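Local coordinates for protein sulfate transporter 4.1, chloroplastic (Arabidopsis thaliana, PDB 7LHV) that carries sulfate across the membrane together with protons as a cotransporter of the SLC26A/SulP family and may help regulate sulfate assimilation, at residues T78-F83 and Y138-S143; K96-A101 and T404-L409; L188-G193 and L372-I377; G142-L147 and N359-D364; L128-V133 and I149-L154. All coordinates share one frame; numbering follows the deposited sequence.

Contact 1 (T78-F83 and Y138-S143); sequences TLFPCF and YAIFGS
P81 and C82 pack against the last turn of helix 125-141, where C82 CA lies 5.0 Å from I140 CA. Polar evidence across this junction is thin: C82 N donates a weak hydrogen bond to I140 O at 3.5 Å, with an N-H...O angle of 142°. That carbonyl belongs to the final turn of a helix that G142 leaves, and P81 CD lies beside it as well. Apolar contacts do most of the joining. The proline ring rests on the backbone of F141, its CG 3.7 Å from F141 C. C82 turns SG between its own backbone N and carbonyl carbon (chi1 65°), which places the sulfur 4.2 Å from I140 CG2. The same methyl is approached by F80 CD1 at 4.0 Å, so I140 CG2 touches both neighbours. The aromatic pair comes third. F80 and F141 lie side by side and point the same way, their planes at 63° and F80 CE1 3.6 Å from F141 CE1; the rings meet at an intermediate tilt. The same corner of the F141 ring, CE1, also has L79 O at its edge, near the ring plane. On its other flank this ring packs on V374 of helix 365-381. The chemistry therefore implies that the loop after helix 72-79 is joined to the end of this predicted transmembrane helix chiefly by apolar surfaces, with one weak backbone bond.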
# COMPACT_ATOMS: atom_id res chain seq x y z
N THR A 78 27.39 21.15 9.12
CA THR A 78 26.15 20.43 9.40
C THR A 78 24.93 21.31 9.11
O THR A 78 23.97 20.86 8.49
CB THR A 78 26.14 19.96 10.85
OG1 THR A 78 27.28 19.12 11.09
CG2 THR A 78 24.87 19.18 11.16
N LEU A 79 24.97 22.56 9.56
CA LEU A 79 23.80 23.42 9.39
C LEU A 79 23.72 24.04 7.99
O LEU A 79 22.61 24.26 7.48
CB LEU A 79 23.79 24.53 10.44
CG LEU A 79 23.35 24.12 11.85
CD1 LEU A 79 23.06 25.35 12.69
CD2 LEU A 79 22.14 23.20 11.79
N PHE A 80 24.86 24.32 7.36
CA PHE A 80 24.91 25.01 6.08
C PHE A 80 25.59 24.12 5.05
O PHE A 80 26.83 24.15 4.92
CB PHE A 80 25.64 26.35 6.21
CG PHE A 80 24.95 27.33 7.12
CD1 PHE A 80 23.57 27.36 7.21
CD2 PHE A 80 25.69 28.22 7.88
CE1 PHE A 80 22.94 28.26 8.04
CE2 PHE A 80 25.07 29.12 8.71
CZ PHE A 80 23.69 29.14 8.79
N PRO A 81 24.84 23.33 4.29
CA PRO A 81 25.47 22.48 3.27
C PRO A 81 26.12 23.26 2.14
O PRO A 81 26.93 22.69 1.40
CB PRO A 81 24.30 21.63 2.75
CG PRO A 81 23.08 22.38 3.12
CD PRO A 81 23.39 23.10 4.39
N CYS A 82 25.81 24.55 1.99
CA CYS A 82 26.40 25.35 0.92
C CYS A 82 27.92 25.35 1.02
O CYS A 82 28.62 25.31 -0.01
CB CYS A 82 25.86 26.78 0.97
SG CYS A 82 26.32 27.69 2.46
N PHE A 83 28.46 25.37 2.24
CA PHE A 83 29.90 25.39 2.42
C PHE A 83 30.57 24.17 1.81
O PHE A 83 31.78 24.22 1.53
CB PHE A 83 30.25 25.50 3.90
CG PHE A 83 30.04 26.87 4.47
CD1 PHE A 83 31.01 27.85 4.34
CD2 PHE A 83 28.86 27.19 5.13
CE1 PHE A 83 30.82 29.11 4.86
CE2 PHE A 83 28.67 28.46 5.65
CZ PHE A 83 29.65 29.42 5.52
N TYR A 138 17.58 28.40 -0.84
CA TYR A 138 18.00 27.09 -1.31
C TYR A 138 19.50 27.03 -1.50
O TYR A 138 20.16 26.06 -1.10
CB TYR A 138 17.28 26.72 -2.60
CG TYR A 138 17.60 25.33 -3.07
CD1 TYR A 138 16.98 24.23 -2.51
CD2 TYR A 138 18.54 25.11 -4.07
CE1 TYR A 138 17.27 22.96 -2.93
CE2 TYR A 138 18.84 23.84 -4.50
CZ TYR A 138 18.20 22.77 -3.93
OH TYR A 138 18.49 21.49 -4.35
N ALA A 139 20.08 28.08 -2.09
CA ALA A 139 21.52 28.12 -2.30
C ALA A 139 22.29 28.00 -0.99
O ALA A 139 23.47 27.63 -1.01
CB ALA A 139 21.92 29.40 -3.02
N ILE A 140 21.66 28.31 0.13
CA ILE A 140 22.31 28.12 1.43
C ILE A 140 21.99 26.75 2.02
O ILE A 140 22.84 26.16 2.69
CB ILE A 140 21.90 29.25 2.39
CG1 ILE A 140 22.25 30.61 1.79
CG2 ILE A 140 22.60 29.08 3.73
CD1 ILE A 140 21.72 31.78 2.60
N PHE A 141 20.79 26.22 1.77
CA PHE A 141 20.34 25.00 2.43
C PHE A 141 20.12 23.84 1.47
O PHE A 141 19.62 22.79 1.89
CB PHE A 141 19.06 25.27 3.22
CG PHE A 141 19.25 26.19 4.38
CD1 PHE A 141 19.90 25.76 5.53
CD2 PHE A 141 18.80 27.50 4.33
CE1 PHE A 141 20.08 26.61 6.60
CE2 PHE A 141 18.97 28.35 5.40
CZ PHE A 141 19.61 27.91 6.54
N GLY A 142 20.48 23.99 0.20
CA GLY A 142 20.27 22.95 -0.79
C GLY A 142 21.52 22.12 -1.03
O GLY A 142 22.64 22.64 -1.05
N SER A 143 21.32 20.82 -1.22
CA SER A 143 22.43 19.91 -1.48
C SER A 143 22.84 19.88 -2.94
O SER A 143 24.03 19.70 -3.24
CB SER A 143 22.07 18.50 -1.02
OG SER A 143 21.90 18.45 0.38

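Contact 2 (K96-A101 and T404-L409); sequences KLDLMA and TGLSGL
Helix 91-119 meets the N-terminal end of helix 406-426 closely, D98 CA being 4.6 Å from S407 CA. The motif is a helix start capped by a side chain: T404 OG1, just ahead of the turn that leads into the helix, accepts a weak bond from L406 N at 3.3 Å. The capping hydroxyl is in turn held by D98, the residue that buries most area here. T404 OG1 donates to D98 OD2 at 2.5 Å, reaching that oxygen from 41° out of the carboxylate plane, and the two side chains cross at about a right angle. With chi1 of T404 at 66°, OG1 sits between its backbone N and carbonyl carbon, a rotation that lets one hydroxyl serve the aspartate and the helix at once. The other carboxylate oxygen, D98 OD1, takes a hydrogen bond from K403 N and a weak but straight one from T404 N at 3.3 Å (172°). Both oxygens thus have protein donors, and the amides at this helix start would probably stabilise the negative charge. One turn further along, A101 CB lies 3.8 Å from S407 OG, while N397 of helix 391-399 borders both residues. The arrangement fastens two predicted transmembrane helices of the sulfate permease region that are about 300 residues apart in sequence. From S407, OG also reaches back to the helix 91-119 backbone through a weak hydrogen bond to D98 O, 3.4 Å long.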
# COMPACT_ATOMS: atom_id res chain seq x y z
N LYS A 96 33.38 32.20 -13.45
CA LYS A 96 32.84 32.56 -14.76
C LYS A 96 31.71 31.62 -15.16
O LYS A 96 30.67 32.07 -15.67
CB LYS A 96 33.95 32.58 -15.81
CG LYS A 96 34.59 31.25 -16.16
CD LYS A 96 35.71 31.41 -17.17
CE LYS A 96 35.19 31.79 -18.55
NZ LYS A 96 34.37 30.73 -19.19
N LEU A 97 31.88 30.32 -14.92
CA LEU A 97 30.82 29.37 -15.28
C LEU A 97 29.56 29.61 -14.47
O LEU A 97 28.45 29.59 -15.01
CB LEU A 97 31.32 27.94 -15.10
CG LEU A 97 32.43 27.52 -16.06
CD1 LEU A 97 32.88 26.11 -15.77
CD2 LEU A 97 31.97 27.66 -17.50
N ASP A 98 29.70 29.86 -13.16
CA ASP A 98 28.55 30.12 -12.32
C ASP A 98 27.85 31.41 -12.71
O ASP A 98 26.62 31.47 -12.73
CB ASP A 98 28.97 30.17 -10.85
CG ASP A 98 29.30 28.80 -10.30
OD1 ASP A 98 28.88 27.80 -10.91
OD2 ASP A 98 29.98 28.73 -9.25
N LEU A 99 28.61 32.46 -13.02
CA LEU A 99 28.01 33.73 -13.42
C LEU A 99 27.22 33.57 -14.72
O LEU A 99 26.08 34.04 -14.83
CB LEU A 99 29.09 34.80 -13.57
CG LEU A 99 28.61 36.23 -13.80
CD1 LEU A 99 27.99 36.80 -12.54
CD2 LEU A 99 29.76 37.10 -14.27
N MET A 100 27.81 32.90 -15.71
CA MET A 100 27.11 32.70 -16.97
C MET A 100 25.86 31.85 -16.77
O MET A 100 24.79 32.18 -17.30
CB MET A 100 28.04 32.05 -17.99
CG MET A 100 29.05 33.01 -18.59
SD MET A 100 28.33 34.59 -19.05
CE MET A 100 27.19 34.09 -20.35
N ALA A 101 25.96 30.77 -15.99
CA ALA A 101 24.81 29.91 -15.75
C ALA A 101 23.71 30.65 -15.01
O ALA A 101 22.52 30.50 -15.32
CB ALA A 101 25.23 28.66 -14.98
N THR A 404 28.81 25.13 -8.94
CA THR A 404 28.40 25.23 -7.55
C THR A 404 26.99 25.80 -7.47
O THR A 404 26.33 26.04 -8.48
CB THR A 404 29.38 26.08 -6.75
OG1 THR A 404 29.32 27.44 -7.21
CG2 THR A 404 30.79 25.56 -6.92
N GLY A 405 26.53 26.01 -6.24
CA GLY A 405 25.24 26.62 -6.01
C GLY A 405 25.20 28.12 -6.17
O GLY A 405 24.12 28.72 -6.08
N LEU A 406 26.36 28.75 -6.41
CA LEU A 406 26.39 30.18 -6.66
C LEU A 406 25.55 30.56 -7.86
O LEU A 406 24.96 31.65 -7.90
CB LEU A 406 27.83 30.65 -6.85
CG LEU A 406 28.08 32.16 -6.80
CD1 LEU A 406 27.83 32.69 -5.40
CD2 LEU A 406 29.49 32.48 -7.25
N SER A 407 25.46 29.67 -8.86
CA SER A 407 24.60 29.92 -10.01
C SER A 407 23.16 30.18 -9.58
O SER A 407 22.45 30.95 -10.24
CB SER A 407 24.64 28.73 -10.97
OG SER A 407 25.98 28.40 -11.30
N GLY A 408 22.71 29.56 -8.49
CA GLY A 408 21.41 29.90 -7.95
C GLY A 408 21.37 31.33 -7.43
O GLY A 408 20.49 32.11 -7.80
N LEU A 409 22.34 31.69 -6.59
CA LEU A 409 22.35 33.02 -5.99
C LEU A 409 22.29 34.11 -7.05
O LEU A 409 21.44 35.00 -7.00
CB LEU A 409 23.58 33.21 -5.11
CG LEU A 409 23.55 32.62 -3.71
CD1 LEU A 409 24.88 32.84 -3.02
CD2 LEU A 409 22.42 33.22 -2.90

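Contact 3 (L188-G193 and L372-I377); sequences LECIMG and LGVANI
An antiparallel pair of predicted transmembrane helices, 173-194 and 365-381, meets where E189 and C190 bear on G373. The short axes approach to 7.8 Å with a signed crossing angle of -158°, and E189 CA comes within 4.7 Å of G373 CA. Without a side chain at G373, E189 CB can lie 3.7 Å from G373 CA, which is consistent with the close axes. From there the glutamate runs extended past CG (chi2 -175°) across the second helix, nearly at a right angle to its run, and delivers its carboxylate to N376. N376 ND2 donates to E189 OE2 at 3.1 Å; the acceptor lies in the plane of the donating amide but is itself met from 48° out of the carboxylate plane. The far side of that asparagine is held too, because N376 OD1 accepts from A387 N, and this second bond fixes which way the amide faces. Such a buried carboxylate-to-amide bond lies inside the helix bundle of the sulfate permease region, between two helices nearly 180 residues apart in sequence. Helix 330-358 packs T341 and A344 on E189. C190 completes the seam from the other flank of the glycine: its SG lies 3.5 Å from G373 C, reaches V374 CG2 at 3.8 Å and has I377 CD1 near it at 4.1 Å. V374, in turn, packs on V137 and F141 of helix 125-141.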
# COMPACT_ATOMS: atom_id res chain seq x y z
N LEU A 188 5.74 20.02 5.65
CA LEU A 188 5.68 18.59 5.35
C LEU A 188 7.00 18.08 4.79
O LEU A 188 7.44 16.98 5.13
CB LEU A 188 4.54 18.31 4.37
CG LEU A 188 3.14 18.23 4.98
CD1 LEU A 188 2.10 18.01 3.90
CD2 LEU A 188 3.07 17.13 6.02
N GLU A 189 7.64 18.86 3.92
CA GLU A 189 8.93 18.45 3.36
C GLU A 189 10.00 18.37 4.44
O GLU A 189 10.80 17.43 4.45
CB GLU A 189 9.35 19.42 2.26
CG GLU A 189 8.48 19.38 1.03
CD GLU A 189 9.01 20.26 -0.08
OE1 GLU A 189 8.57 20.10 -1.23
OE2 GLU A 189 9.87 21.11 0.22
N CYS A 190 10.03 19.34 5.35
CA CYS A 190 11.00 19.29 6.43
C CYS A 190 10.76 18.09 7.33
O CYS A 190 11.72 17.45 7.79
CB CYS A 190 10.96 20.59 7.24
SG CYS A 190 11.99 21.91 6.57
N ILE A 191 9.50 17.77 7.61
CA ILE A 191 9.18 16.61 8.43
C ILE A 191 9.62 15.33 7.74
O ILE A 191 10.24 14.45 8.35
CB ILE A 191 7.68 16.59 8.78
CG1 ILE A 191 7.39 17.54 9.93
CG2 ILE A 191 7.22 15.18 9.11
CD1 ILE A 191 5.92 17.77 10.17
N MET A 192 9.32 15.20 6.45
CA MET A 192 9.67 13.99 5.72
C MET A 192 11.16 13.88 5.44
O MET A 192 11.65 12.79 5.14
CB MET A 192 8.89 13.92 4.40
CG MET A 192 7.39 13.80 4.57
SD MET A 192 6.82 12.11 4.79
CE MET A 192 7.10 11.45 3.15
N GLY A 193 11.89 14.99 5.52
CA GLY A 193 13.33 14.95 5.37
C GLY A 193 14.05 14.64 6.67
O GLY A 193 15.06 13.93 6.68
N LEU A 372 14.64 21.79 0.51
CA LEU A 372 13.43 22.25 -0.16
C LEU A 372 12.40 22.75 0.83
O LEU A 372 11.75 23.77 0.61
CB LEU A 372 12.83 21.13 -1.02
CG LEU A 372 13.60 20.67 -2.25
CD1 LEU A 372 12.91 19.47 -2.87
CD2 LEU A 372 13.70 21.79 -3.24
N GLY A 373 12.22 22.03 1.94
CA GLY A 373 11.27 22.46 2.95
C GLY A 373 11.64 23.79 3.58
O GLY A 373 10.78 24.65 3.78
N VAL A 374 12.92 23.97 3.90
CA VAL A 374 13.35 25.24 4.48
C VAL A 374 13.15 26.38 3.48
O VAL A 374 12.68 27.47 3.85
CB VAL A 374 14.82 25.14 4.93
CG1 VAL A 374 15.36 26.51 5.28
CG2 VAL A 374 14.93 24.21 6.12
N ALA A 375 13.48 26.14 2.21
CA ALA A 375 13.27 27.16 1.19
C ALA A 375 11.80 27.52 1.07
O ALA A 375 11.45 28.70 0.98
CB ALA A 375 13.82 26.67 -0.15
N ASN A 376 10.92 26.52 1.08
CA ASN A 376 9.49 26.79 0.98
C ASN A 376 8.98 27.55 2.20
O ASN A 376 8.15 28.46 2.06
CB ASN A 376 8.73 25.48 0.81
CG ASN A 376 8.61 25.06 -0.63
OD1 ASN A 376 8.24 25.86 -1.49
ND2 ASN A 376 8.92 23.80 -0.91
N ILE A 377 9.46 27.20 3.39
CA ILE A 377 9.01 27.89 4.60
C ILE A 377 9.40 29.36 4.56
O ILE A 377 8.58 30.25 4.83
CB ILE A 377 9.57 27.19 5.85
CG1 ILE A 377 8.84 25.87 6.11
CG2 ILE A 377 9.47 28.10 7.06
CD1 ILE A 377 9.47 25.03 7.18

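Contact 4 (G142-L147 and N359-D364); sequences GSSRQL and NRYELD
R145 lies flat on the ring of Y361, a stacked cation-pi pair joining two loops, the one after helix 125-141 and the one linking helices 330-358 and 365-381. The guanidinium and ring planes are only 7° apart, yet the charge is off-centre, R145 CZ standing 4.6 Å from the ring centroid. It is R145 CD that sits over the middle of the ring, a CH-pi contact of 4.1 Å. The extended arginine chain (chi2 174°) lets the two side chains slide past each other in opposite directions. The phenolic end of the tyrosine is where donors gather: R145 N gives Y361 OH a nearly linear hydrogen bond of 3.1 Å (177°), and S144 OG adds a weak one of 3.4 Å. S144 OG is also a weak acceptor, from L147 N at 3.4 Å, so a single hydroxyl ties the turn of its own loop to the tyrosine of the other. Other polar groups find partners beyond the two loops. N359 ND2 bonds to L355 O and N398 OD1, Q146 O accepts from N397 ND2, and D364 OD2 pairs with S367 OG. R360 points elsewhere altogether, forming a salt bridge with D557 of the second subunit, so the loop that carries Y361 also takes part in the dimer interface. Beside the stack, the apolar branch of L363 covers the serines, with L363 CD1 3.8 Å from S144 CA.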
# COMPACT_ATOMS: atom_id res chain seq x y z
N GLY A 142 20.48 23.99 0.20
CA GLY A 142 20.27 22.95 -0.79
C GLY A 142 21.52 22.12 -1.03
O GLY A 142 22.64 22.64 -1.05
N SER A 143 21.32 20.82 -1.22
CA SER A 143 22.43 19.91 -1.48
C SER A 143 22.84 19.88 -2.94
O SER A 143 24.03 19.70 -3.24
CB SER A 143 22.07 18.50 -1.02
OG SER A 143 21.90 18.45 0.38
N SER A 144 21.90 20.05 -3.86
CA SER A 144 22.22 20.01 -5.28
C SER A 144 22.94 21.29 -5.70
O SER A 144 22.66 22.37 -5.19
CB SER A 144 20.95 19.83 -6.11
OG SER A 144 21.27 19.57 -7.46
N ARG A 145 23.87 21.15 -6.64
CA ARG A 145 24.64 22.28 -7.14
C ARG A 145 24.19 22.76 -8.51
O ARG A 145 24.64 23.81 -8.96
CB ARG A 145 26.13 21.92 -7.19
CG ARG A 145 26.71 21.54 -5.84
CD ARG A 145 28.14 21.06 -5.97
NE ARG A 145 28.63 20.47 -4.73
CZ ARG A 145 29.79 19.84 -4.61
NH1 ARG A 145 30.61 19.69 -5.63
NH2 ARG A 145 30.13 19.34 -3.42
N GLN A 146 23.31 22.02 -9.19
CA GLN A 146 22.78 22.43 -10.48
C GLN A 146 21.27 22.59 -10.50
O GLN A 146 20.74 23.09 -11.50
CB GLN A 146 23.18 21.44 -11.58
CG GLN A 146 24.64 21.47 -12.01
CD GLN A 146 25.58 20.95 -10.95
OE1 GLN A 146 26.46 21.67 -10.48
NE2 GLN A 146 25.40 19.69 -10.57
N LEU A 147 20.56 22.19 -9.44
CA LEU A 147 19.11 22.29 -9.44
C LEU A 147 18.66 23.74 -9.38
O LEU A 147 19.22 24.55 -8.64
CB LEU A 147 18.53 21.51 -8.26
CG LEU A 147 17.01 21.35 -8.26
CD1 LEU A 147 16.60 20.29 -9.25
CD2 LEU A 147 16.51 21.00 -6.88
N ASN A 359 27.51 14.83 -12.26
CA ASN A 359 28.52 15.84 -11.98
C ASN A 359 29.50 15.42 -10.89
O ASN A 359 30.26 16.27 -10.41
CB ASN A 359 27.86 17.16 -11.62
CG ASN A 359 27.18 17.81 -12.80
OD1 ASN A 359 27.83 18.46 -13.62
ND2 ASN A 359 25.87 17.65 -12.89
N ARG A 360 29.50 14.15 -10.49
CA ARG A 360 30.55 13.58 -9.64
C ARG A 360 30.60 14.25 -8.26
O ARG A 360 31.63 14.76 -7.83
CB ARG A 360 31.91 13.68 -10.34
CG ARG A 360 32.05 12.82 -11.58
CD ARG A 360 33.45 12.98 -12.17
NE ARG A 360 33.61 12.24 -13.41
CZ ARG A 360 34.01 10.98 -13.49
NH1 ARG A 360 34.31 10.28 -12.41
NH2 ARG A 360 34.12 10.41 -14.69
N TYR A 361 29.46 14.22 -7.57
CA TYR A 361 29.44 14.63 -6.17
C TYR A 361 28.32 13.89 -5.45
O TYR A 361 27.39 13.39 -6.08
CB TYR A 361 29.29 16.16 -6.02
CG TYR A 361 27.99 16.74 -6.52
CD1 TYR A 361 27.85 17.14 -7.84
CD2 TYR A 361 26.91 16.92 -5.67
CE1 TYR A 361 26.67 17.68 -8.30
CE2 TYR A 361 25.73 17.46 -6.12
CZ TYR A 361 25.61 17.84 -7.44
OH TYR A 361 24.43 18.38 -7.90
N GLU A 362 28.45 13.82 -4.13
CA GLU A 362 27.51 13.07 -3.31
C GLU A 362 26.24 13.86 -3.06
O GLU A 362 26.27 15.09 -2.95
CB GLU A 362 28.15 12.69 -1.98
CG GLU A 362 29.36 11.79 -2.09
CD GLU A 362 29.42 10.76 -0.98
OE1 GLU A 362 30.54 10.35 -0.61
OE2 GLU A 362 28.35 10.36 -0.48
N LEU A 363 25.12 13.15 -2.95
CA LEU A 363 23.84 13.76 -2.62
C LEU A 363 22.95 12.71 -1.97
O LEU A 363 22.96 11.55 -2.38
CB LEU A 363 23.17 14.36 -3.86
CG LEU A 363 21.93 15.23 -3.68
CD1 LEU A 363 21.90 16.29 -4.75
CD2 LEU A 363 20.66 14.41 -3.73
N ASP A 364 22.19 13.13 -0.97
CA ASP A 364 21.25 12.26 -0.29
C ASP A 364 19.84 12.82 -0.42
O ASP A 364 19.64 14.03 -0.50
CB ASP A 364 21.63 12.09 1.19
CG ASP A 364 21.75 13.40 1.92
OD1 ASP A 364 21.62 14.46 1.27
OD2 ASP A 364 21.96 13.38 3.15

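Contact 5 (L128-V133 and I149-L154); sequences LYSSFV and IGPVAL. With SO4 (sulfate ion), chain D.
A153 N donates to O3 of the bound sulfate at 3.2 Å and 171°, while G150 and P151, a few residues earlier, lean on S130 and S131. Helix 153-166 begins at A153, after V152 at the N-cap, so the anion sits at a helix N-terminus; F391 N and S392 OG grip it as well. In this sulfate cotransporter, the arrangement is consistent with the SLC26 substrate site, formed between the starts of two helices that follow short antiparallel strands, here 149-150 and 388-389. On the other flank, P151 fits its ring against two serines of helix 125-141. CG lies 3.9 Å from S130 OG, and CD is 3.2 Å from S131 OG. S130 swings OG anti to its backbone nitrogen (chi1 -175°), and that hydroxyl is hydrogen-bonded to Y385 O, a residue that also packs on P151. G150 CA comes close to the backbone, 4.1 Å from S130 O. No hydrogen bond joins the two segments, so this chemistry implies that the link preceding the sulfate-binding amide meets helix 125-141 directly through packing, and that the anion is met by peptide N-H groups and a hydroxyl.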
# COMPACT_ATOMS: atom_id res chain seq x y z
N LEU A 128 7.54 36.11 -9.43
CA LEU A 128 8.87 36.63 -9.14
C LEU A 128 9.22 36.47 -7.67
O LEU A 128 10.34 36.08 -7.32
CB LEU A 128 8.98 38.09 -9.56
CG LEU A 128 8.84 38.36 -11.06
CD1 LEU A 128 9.01 39.84 -11.34
CD2 LEU A 128 9.85 37.54 -11.84
N TYR A 129 8.26 36.76 -6.78
CA TYR A 129 8.46 36.48 -5.36
C TYR A 129 8.83 35.03 -5.15
O TYR A 129 9.78 34.71 -4.43
CB TYR A 129 7.19 36.83 -4.58
CG TYR A 129 6.78 38.28 -4.62
CD1 TYR A 129 7.68 39.28 -4.96
CD2 TYR A 129 5.48 38.66 -4.31
CE1 TYR A 129 7.30 40.60 -4.99
CE2 TYR A 129 5.10 39.98 -4.34
CZ TYR A 129 6.01 40.95 -4.68
OH TYR A 129 5.63 42.27 -4.71
N SER A 130 8.12 34.12 -5.82
CA SER A 130 8.38 32.69 -5.68
C SER A 130 9.75 32.29 -6.23
O SER A 130 10.18 31.17 -5.98
CB SER A 130 7.29 31.88 -6.38
OG SER A 130 7.47 30.50 -6.16
N SER A 131 10.41 33.18 -6.97
CA SER A 131 11.78 32.94 -7.41
C SER A 131 12.81 33.74 -6.64
O SER A 131 14.00 33.50 -6.80
CB SER A 131 11.92 33.25 -8.90
OG SER A 131 11.08 32.43 -9.69
N PHE A 132 12.38 34.70 -5.81
CA PHE A 132 13.34 35.59 -5.17
C PHE A 132 13.89 34.99 -3.88
O PHE A 132 15.08 34.66 -3.79
CB PHE A 132 12.71 36.95 -4.90
CG PHE A 132 13.62 37.91 -4.21
CD1 PHE A 132 14.89 38.14 -4.68
CD2 PHE A 132 13.20 38.58 -3.07
CE1 PHE A 132 15.73 39.02 -4.04
CE2 PHE A 132 14.03 39.46 -2.43
CZ PHE A 132 15.30 39.68 -2.91
N VAL A 133 13.04 34.84 -2.87
CA VAL A 133 13.51 34.50 -1.53
C VAL A 133 13.87 33.02 -1.41
O VAL A 133 14.94 32.71 -0.87
CB VAL A 133 12.48 34.91 -0.47
CG1 VAL A 133 12.85 34.32 0.88
CG2 VAL A 133 12.39 36.42 -0.38
N ILE A 149 15.52 26.29 -8.58
CA ILE A 149 14.35 26.32 -7.72
C ILE A 149 13.46 27.48 -8.13
O ILE A 149 13.94 28.60 -8.31
CB ILE A 149 14.75 26.42 -6.24
CG1 ILE A 149 15.28 25.07 -5.76
CG2 ILE A 149 13.58 26.85 -5.38
CD1 ILE A 149 14.29 23.95 -5.97
N GLY A 150 12.16 27.21 -8.27
CA GLY A 150 11.22 28.23 -8.65
C GLY A 150 9.88 27.63 -9.06
O GLY A 150 9.62 26.45 -8.83
N PRO A 151 9.02 28.45 -9.65
CA PRO A 151 7.74 27.93 -10.14
C PRO A 151 7.94 26.89 -11.23
O PRO A 151 8.85 27.00 -12.06
CB PRO A 151 7.04 29.18 -10.69
CG PRO A 151 7.74 30.33 -10.07
CD PRO A 151 9.15 29.90 -9.88
N VAL A 152 7.09 25.87 -11.22
CA VAL A 152 7.06 24.86 -12.26
C VAL A 152 5.62 24.69 -12.72
O VAL A 152 4.68 25.12 -12.06
CB VAL A 152 7.65 23.51 -11.80
CG1 VAL A 152 9.08 23.69 -11.32
CG2 VAL A 152 6.80 22.91 -10.70
N ALA A 153 5.46 24.07 -13.89
CA ALA A 153 4.13 23.94 -14.48
C ALA A 153 3.22 23.07 -13.63
O ALA A 153 2.06 23.43 -13.39
CB ALA A 153 4.24 23.38 -15.90
N LEU A 154 3.72 21.94 -13.14
CA LEU A 154 2.87 20.99 -12.44
C LEU A 154 2.43 21.52 -11.08
O LEU A 154 1.25 21.43 -10.72
CB LEU A 154 3.59 19.65 -12.28
CG LEU A 154 2.75 18.51 -11.72
CD1 LEU A 154 1.53 18.28 -12.58
CD2 LEU A 154 3.58 17.24 -11.62
S SO4 D . 9.24 22.71 -15.71
O1 SO4 D . 9.52 22.35 -17.09
O2 SO4 D . 9.99 21.83 -14.82
O3 SO4 D . 7.82 22.56 -15.44
O4 SO4 D . 9.64 24.10 -15.48

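Overall arrangement
Helix 125-141 recurs throughout: contacts 1 and 5 both use it, contact 4 starts where it ends, and its residues V137, Y138 and F141 pack on the second helix of contact 3. Contacts 1 and 4 share G142 and S143, their centres 11 Å apart. Contacts 1 and 2 touch through A139 and L409, whereas contacts 2 and 3 are the most widely separated, about 24 Å between centres. Along the chain contact 2 encloses contacts 3, 4 and 5, and contact 1 precedes contact 3 in series. The result is one interlocked helix bundle, probably the core domain as in SLC26 relatives, with the sulfate bound at contact 5 and contact 4 bordering the second subunit.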